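Local coordinates for Lmo2812 protein (Listeria monocytogenes EGD-e, PDB 5ZQA), which is a penicillin-binding protein of the S11 peptidase family and probably trims cell-wall peptides as a serine-type D-Ala-D-Ala carboxypeptidase, at residues V248-L253 and K263-L268. Residues are numbered along the deposited sequence; the frame is centred on the assembly and turned at random.
Sequences VISIVL and KDTEKL
S250 and V252 of the strand 248-253 face L268, T265 and D264 of the helix 263-268, which runs back over the sheet with its axis 8.7 Å from that of the strand and their directions 146° apart. The backbones come nearest where the CA atoms of S250 and L268 lie 6.5 Å from each other. Alternation along the strand does the sorting: S250 and V252 point at the helix, while the side chain of I251 leaves from the other face of the sheet. V252 carries the apolar part of the contact. With CG1 anti to the backbone N (chi1 163°), its other methyl, CG2, enters among three helix side chains, meeting L268 CD1 at 3.6 Å and touching T265 OG1 and D264 CB. CD1 of L268 also lies against the backbone carbonyl oxygen I251 O, and the CB of L268 packs on the CB of S250. The hydroxyl of S250, folded between its own N and carbonyl carbon (chi1 63°), touches T265 CG2 and joins the helix through one water, which sits 2.7 Å from S250 OG and donates to T265 OG1 at 2.8 Å. T265 OG1 also hydrogen-bonds to R261 O one turn earlier, which restrains its rotation and spends its proton, consistent with its accepting from the water. The carboxylate of D264, though close to V252 CG1, spends its bonds on the backbone N-H groups of S34 (OD1) and A35 (OD2), which ties the N-terminal segment to this helix. The example illustrates how a C-terminal helix packs on an antiparallel sheet: strand 246-255 lies between strands 37-42 and 236-243, helix 258-272 covers one face, and helix 175-188 receives I249 and I251 on the other.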
ATOM      1  N   VAL A 248     -11.770  10.162  -3.268  1.00  9.15           N
ATOM      2  CA  VAL A 248     -10.800  10.148  -4.355  1.00  8.78           C
ATOM      3  C   VAL A 248      -9.604   9.320  -3.923  1.00  8.10           C
ATOM      4  O   VAL A 248      -9.373   9.113  -2.722  1.00  9.27           O
ATOM      5  CB  VAL A 248     -10.344  11.565  -4.770  1.00 11.35           C
ATOM      6  CG1 VAL A 248     -11.557  12.407  -5.209  1.00 11.52           C
ATOM      7  CG2 VAL A 248      -9.581  12.249  -3.646  1.00 12.55           C
ATOM      8  N   ILE A 249      -8.886   8.796  -4.911  1.00  6.60           N
ATOM      9  CA  ILE A 249      -7.653   8.068  -4.670  1.00  6.61           C
ATOM     10  C   ILE A 249      -6.563   8.696  -5.522  1.00  8.79           C
ATOM     11  O   ILE A 249      -6.729   8.866  -6.733  1.00  9.12           O
ATOM     12  CB  ILE A 249      -7.800   6.582  -4.996  1.00  7.29           C
ATOM     13  CG1 ILE A 249      -8.789   5.937  -4.020  1.00  8.72           C
ATOM     14  CG2 ILE A 249      -6.440   5.882  -4.905  1.00  9.31           C
ATOM     15  CD1 ILE A 249      -9.099   4.483  -4.350  1.00 10.96           C
ATOM     16  N   SER A 250      -5.464   9.079  -4.879  1.00  7.30           N
ATOM     17  CA  SER A 250      -4.331   9.665  -5.590  1.00  8.66           C
ATOM     18  C   SER A 250      -3.177   8.679  -5.642  1.00  8.19           C
ATOM     19  O   SER A 250      -2.967   7.915  -4.704  1.00  7.89           O
ATOM     20  CB  SER A 250      -3.889  10.963  -4.913  1.00  9.55           C
ATOM     21  OG  SER A 250      -3.434  10.710  -3.588  1.00 10.19           O
ATOM     22  N   ILE A 251      -2.441   8.694  -6.750  1.00  7.94           N
ATOM     23  CA  ILE A 251      -1.266   7.846  -6.915  1.00  7.69           C
ATOM     24  C   ILE A 251      -0.054   8.699  -7.279  1.00  8.17           C
ATOM     25  O   ILE A 251      -0.116   9.479  -8.231  1.00  8.79           O
ATOM     26  CB  ILE A 251      -1.448   6.809  -8.038  1.00  9.11           C
ATOM     27  CG1 ILE A 251      -2.823   6.132  -7.973  1.00 14.59           C
ATOM     28  CG2 ILE A 251      -0.296   5.815  -8.017  1.00  9.71           C
ATOM     29  CD1 ILE A 251      -2.970   5.257  -6.824  1.00 15.11           C
ATOM     30  N   VAL A 252       1.034   8.547  -6.522  1.00  6.91           N
ATOM     31  CA  VAL A 252       2.314   9.205  -6.782  1.00  8.39           C
ATOM     32  C   VAL A 252       3.407   8.151  -6.852  1.00  8.46           C
ATOM     33  O   VAL A 252       3.597   7.402  -5.898  1.00  8.16           O
ATOM     34  CB  VAL A 252       2.649  10.238  -5.678  1.00  8.50           C
ATOM     35  CG1 VAL A 252       4.128  10.620  -5.706  1.00 11.69           C
ATOM     36  CG2 VAL A 252       1.753  11.463  -5.825  1.00 11.64           C
ATOM     37  N   LEU A 253       4.103   8.082  -7.984  1.00  7.86           N
ATOM     38  CA  LEU A 253       5.197   7.135  -8.180  1.00  8.17           C
ATOM     39  C   LEU A 253       6.477   7.858  -8.575  1.00  9.67           C
ATOM     40  O   LEU A 253       6.457   8.716  -9.456  1.00 10.64           O
ATOM     41  CB  LEU A 253       4.836   6.103  -9.258  1.00  9.50           C
ATOM     42  CG  LEU A 253       3.542   5.330  -9.007  1.00  9.70           C
ATOM     43  CD1 LEU A 253       3.139   4.546 -10.255  1.00 11.10           C
ATOM     44  CD2 LEU A 253       3.725   4.398  -7.821  1.00 10.05           C
ATOM     45  N   LYS A 263       4.003  16.573  -1.094  1.00 11.17           N
ATOM     46  CA  LYS A 263       3.683  17.836  -1.764  1.00 11.05           C
ATOM     47  C   LYS A 263       2.913  17.581  -3.046  1.00 13.45           C
ATOM     48  O   LYS A 263       1.975  18.316  -3.367  1.00 13.94           O
ATOM     49  CB  LYS A 263       4.952  18.626  -2.077  1.00 14.00           C
ATOM     50  CG  LYS A 263       5.731  19.057  -0.861  1.00 19.71           C
ATOM     51  CD  LYS A 263       5.078  20.233  -0.173  1.00 21.84           C
ATOM     52  CE  LYS A 263       6.044  20.842   0.841  1.00 24.35           C
ATOM     53  NZ  LYS A 263       5.475  22.061   1.456  1.00 23.83           N
ATOM     54  N   ASP A 264       3.316  16.551  -3.787  1.00 10.62           N
ATOM     55  CA  ASP A 264       2.574  16.155  -4.986  1.00  9.82           C
ATOM     56  C   ASP A 264       1.154  15.724  -4.631  1.00 10.62           C
ATOM     57  O   ASP A 264       0.205  16.057  -5.343  1.00 11.04           O
ATOM     58  CB  ASP A 264       3.250  14.989  -5.729  1.00 12.12           C
ATOM     59  CG  ASP A 264       4.581  15.362  -6.370  1.00 13.78           C
ATOM     60  OD1 ASP A 264       4.894  16.564  -6.521  1.00 15.33           O
ATOM     61  OD2 ASP A 264       5.315  14.413  -6.732  1.00 15.07           O
ATOM     62  N   THR A 265       1.019  14.953  -3.554  1.00  9.40           N
ATOM     63  CA  THR A 265      -0.288  14.477  -3.127  1.00 11.20           C
ATOM     64  C   THR A 265      -1.198  15.634  -2.739  1.00 11.92           C
ATOM     65  O   THR A 265      -2.392  15.603  -3.034  1.00 11.97           O
ATOM     66  CB  THR A 265      -0.154  13.481  -1.965  1.00  8.79           C
ATOM     67  OG1 THR A 265       0.574  12.346  -2.432  1.00  9.86           O
ATOM     68  CG2 THR A 265      -1.517  13.007  -1.464  1.00  9.93           C
ATOM     69  N   GLU A 266      -0.639  16.673  -2.115  1.00 10.05           N
ATOM     70  CA  GLU A 266      -1.442  17.860  -1.795  1.00 11.82           C
ATOM     71  C   GLU A 266      -2.049  18.472  -3.059  1.00 10.62           C
ATOM     72  O   GLU A 266      -3.228  18.821  -3.080  1.00 12.54           O
ATOM     73  CB  GLU A 266      -0.610  18.917  -1.066  1.00 13.34           C
ATOM     74  CG  GLU A 266      -0.249  18.565   0.364  1.00 15.42           C
ATOM     75  CD  GLU A 266       0.538  19.684   1.034  1.00 24.85           C
ATOM     76  OE1 GLU A 266      -0.056  20.743   1.327  1.00 29.68           O
ATOM     77  OE2 GLU A 266       1.756  19.513   1.247  1.00 33.29           O
ATOM     78  N   LYS A 267      -1.237  18.594  -4.104  1.00 10.06           N
ATOM     79  CA  LYS A 267      -1.696  19.153  -5.371  1.00  9.87           C
ATOM     80  C   LYS A 267      -2.776  18.281  -6.007  1.00 11.59           C
ATOM     81  O   LYS A 267      -3.759  18.787  -6.546  1.00 13.55           O
ATOM     82  CB  LYS A 267      -0.519  19.318  -6.322  1.00 11.85           C
ATOM     83  CG  LYS A 267       0.422  20.441  -5.923  1.00 13.03           C
ATOM     84  CD  LYS A 267       1.612  20.450  -6.846  1.00 14.50           C
ATOM     85  CE  LYS A 267       2.585  21.569  -6.508  1.00 16.20           C
ATOM     86  NZ  LYS A 267       3.855  21.331  -7.249  1.00 18.33           N
ATOM     87  N   LEU A 268      -2.601  16.963  -5.924  1.00 11.79           N
ATOM     88  CA  LEU A 268      -3.570  16.042  -6.516  1.00 10.21           C
ATOM     89  C   LEU A 268      -4.891  16.057  -5.755  1.00 10.26           C
ATOM     90  O   LEU A 268      -5.969  15.982  -6.365  1.00 11.11           O
ATOM     91  CB  LEU A 268      -3.002  14.614  -6.562  1.00 10.15           C
ATOM     92  CG  LEU A 268      -1.843  14.415  -7.547  1.00  9.00           C
ATOM     93  CD1 LEU A 268      -1.149  13.093  -7.275  1.00 12.55           C
ATOM     94  CD2 LEU A 268      -2.346  14.454  -8.988  1.00 12.32           C
TER
HETATM   95  O   HOH W   1      -0.746  10.246  -3.770  1.00 10.13           O